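Local structure of putative tryptophan halogenase (Xanthomonas campestris pv. campestris, 6Y1W) at residues Val90-Glu95 and Pro345-Asn350. The protein is probably a flavin-dependent halogenase, a flavoprotein expected to use FAD in chlorinating or brominating aromatic substrates. Residues are numbered along the deposited sequence; the frame is centred on the assembly and turned at random.
Sequences VGIAFE and PIESTN
I92 and F94, two residues apart on one strand, both send their side chains at the loop I346-S348, a worked example of how a strand face can wall in a polar site without bonding to it. With CG1 set anti to its own carbonyl carbon (chi1 -59°) and chi2 extended, I92 reaches forward with CD1, which touches three oxygens of different kinds. The backbone O of I346 is the nearest to CD1, at 3.5 Å; OE1 of E347 and OG of S348 follow slightly farther off. The F94 ring is met at its edge by I346, whose carbonyl O lies 3.5 Å from CZ and whose CG1 packs 3.8 Å from CE1; CG2 of I92 lies over one face of the ring, toward the rim. E347 is bent at chi2 (-75°), and its chain carries the carboxylate to the strand side. There OE2 approaches CZ of F94 obliquely at 3.4 Å, the ring and carboxylate planes 33° apart. No hydrogen bond crosses the contact. The polar ends are held from outside: OE2 of E347 by both H395 and H106, two histidines gripping one oxygen, which probably limits how far the carboxylate can turn, and OG of S348 by K89, the predicted catalytic lysine. E347 itself is predicted to bind tryptophan, and a butanediol lies close to its side chain. Strand 91-99 runs between strands 102-107 and 263-268, while helix 371-397 packs on I346 and E347 and stacks H395 on F94; the loop then leads directly into helix 350-363.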
loop_
_atom_site.group_PDB
_atom_site.type_symbol
_atom_site.label_atom_id
_atom_site.label_comp_id
_atom_site.label_asym_id
_atom_site.label_seq_id
_atom_site.Cartn_x
_atom_site.Cartn_y
_atom_site.Cartn_z
ATOM N N VAL A 90 -7.196 18.923 14.317
ATOM C CA VAL A 90 -5.860 18.344 14.159
ATOM C C VAL A 90 -5.675 17.058 14.950
ATOM O O VAL A 90 -4.590 16.465 14.888
ATOM C CB VAL A 90 -4.750 19.350 14.517
ATOM C CG1 VAL A 90 -4.787 20.541 13.570
ATOM C CG2 VAL A 90 -4.902 19.816 15.981
ATOM N N GLY A 91 -6.686 16.600 15.690
ATOM C CA GLY A 91 -6.502 15.382 16.464
ATOM C C GLY A 91 -7.692 15.136 17.373
ATOM O O GLY A 91 -8.684 15.877 17.357
ATOM N N ILE A 92 -7.560 14.075 18.188
ATOM C CA ILE A 92 -8.570 13.650 19.159
ATOM C C ILE A 92 -7.883 13.551 20.517
ATOM O O ILE A 92 -6.844 12.876 20.643
ATOM C CB ILE A 92 -9.174 12.275 18.814
ATOM C CG1 ILE A 92 -9.832 12.332 17.418
ATOM C CG2 ILE A 92 -10.223 11.850 19.828
ATOM C CD1 ILE A 92 -10.421 10.995 16.937
ATOM N N ALA A 93 -8.471 14.178 21.541
ATOM C CA ALA A 93 -7.943 14.046 22.895
ATOM C C ALA A 93 -8.645 12.882 23.575
ATOM O O ALA A 93 -9.875 12.914 23.776
ATOM C CB ALA A 93 -8.129 15.347 23.681
ATOM N N PHE A 94 -7.867 11.835 23.895
ATOM C CA PHE A 94 -8.407 10.633 24.526
ATOM C C PHE A 94 -8.194 10.733 26.022
ATOM O O PHE A 94 -7.061 10.627 26.497
ATOM C CB PHE A 94 -7.731 9.381 23.966
ATOM C CG PHE A 94 -8.289 8.978 22.626
ATOM C CD1 PHE A 94 -9.485 8.248 22.575
ATOM C CD2 PHE A 94 -7.711 9.412 21.438
ATOM C CE1 PHE A 94 -10.077 7.909 21.324
ATOM C CE2 PHE A 94 -8.282 9.050 20.183
ATOM C CZ PHE A 94 -9.475 8.323 20.139
ATOM N N GLU A 95 -9.274 10.963 26.750
ATOM C CA GLU A 95 -9.229 11.120 28.204
ATOM C C GLU A 95 -9.794 9.885 28.897
ATOM O O GLU A 95 -10.882 9.406 28.544
ATOM C CB GLU A 95 -10.000 12.372 28.612
ATOM C CG GLU A 95 -9.385 13.649 28.089
ATOM C CD GLU A 95 -10.150 14.898 28.478
ATOM O OE1 GLU A 95 -11.292 14.780 28.962
ATOM O OE2 GLU A 95 -9.584 16.004 28.314
ATOM N N PRO A 345 -18.148 6.452 16.437
ATOM C CA PRO A 345 -17.322 7.569 15.922
ATOM C C PRO A 345 -16.080 7.876 16.730
ATOM O O PRO A 345 -15.635 9.036 16.783
ATOM C CB PRO A 345 -18.297 8.760 15.950
ATOM C CG PRO A 345 -19.191 8.456 17.115
ATOM C CD PRO A 345 -19.416 6.930 17.013
ATOM N N ILE A 346 -15.484 6.839 17.326
ATOM C CA ILE A 346 -14.342 7.041 18.209
ATOM C C ILE A 346 -13.121 7.550 17.455
ATOM O O ILE A 346 -12.285 8.249 18.036
ATOM C CB ILE A 346 -14.049 5.731 18.952
ATOM C CG1 ILE A 346 -12.967 5.917 20.003
ATOM C CG2 ILE A 346 -13.557 4.636 17.975
ATOM C CD1 ILE A 346 -12.766 4.638 20.848
ATOM N N GLU A 347 -12.994 7.233 16.159
ATOM C CA GLU A 347 -11.914 7.748 15.326
ATOM C C GLU A 347 -12.457 8.498 14.108
ATOM O O GLU A 347 -11.765 8.624 13.099
ATOM C CB GLU A 347 -10.966 6.622 14.869
ATOM C CG GLU A 347 -10.011 6.140 15.982
ATOM C CD GLU A 347 -8.873 7.115 16.276
ATOM O OE1 GLU A 347 -8.651 8.071 15.485
ATOM O OE2 GLU A 347 -8.176 6.936 17.348
ATOM N N SER A 348 -13.691 9.011 14.187
ATOM C CA SER A 348 -14.242 9.918 13.172
ATOM C C SER A 348 -14.152 9.325 11.768
ATOM O O SER A 348 -13.698 9.982 10.832
ATOM C CB SER A 348 -13.571 11.311 13.191
ATOM O OG SER A 348 -13.319 11.814 14.528
ATOM N N THR A 349 -14.632 8.095 11.607
ATOM C CA THR A 349 -14.515 7.383 10.333
ATOM C C THR A 349 -15.817 7.336 9.520
ATOM O O THR A 349 -15.780 6.826 8.398
ATOM C CB THR A 349 -14.011 5.948 10.545
ATOM O OG1 THR A 349 -14.747 5.294 11.602
ATOM C CG2 THR A 349 -12.519 5.923 10.870
ATOM N N ASN A 350 -16.949 7.868 10.001
ATOM C CA ASN A 350 -18.229 7.671 9.288
ATOM C C ASN A 350 -18.204 8.279 7.882
ATOM O O ASN A 350 -18.476 7.603 6.873
ATOM C CB ASN A 350 -19.377 8.298 10.103
ATOM C CG ASN A 350 -20.692 8.345 9.320
ATOM O OD1 ASN A 350 -21.178 7.291 8.926
ATOM N ND2 ASN A 350 -21.275 9.551 9.090
#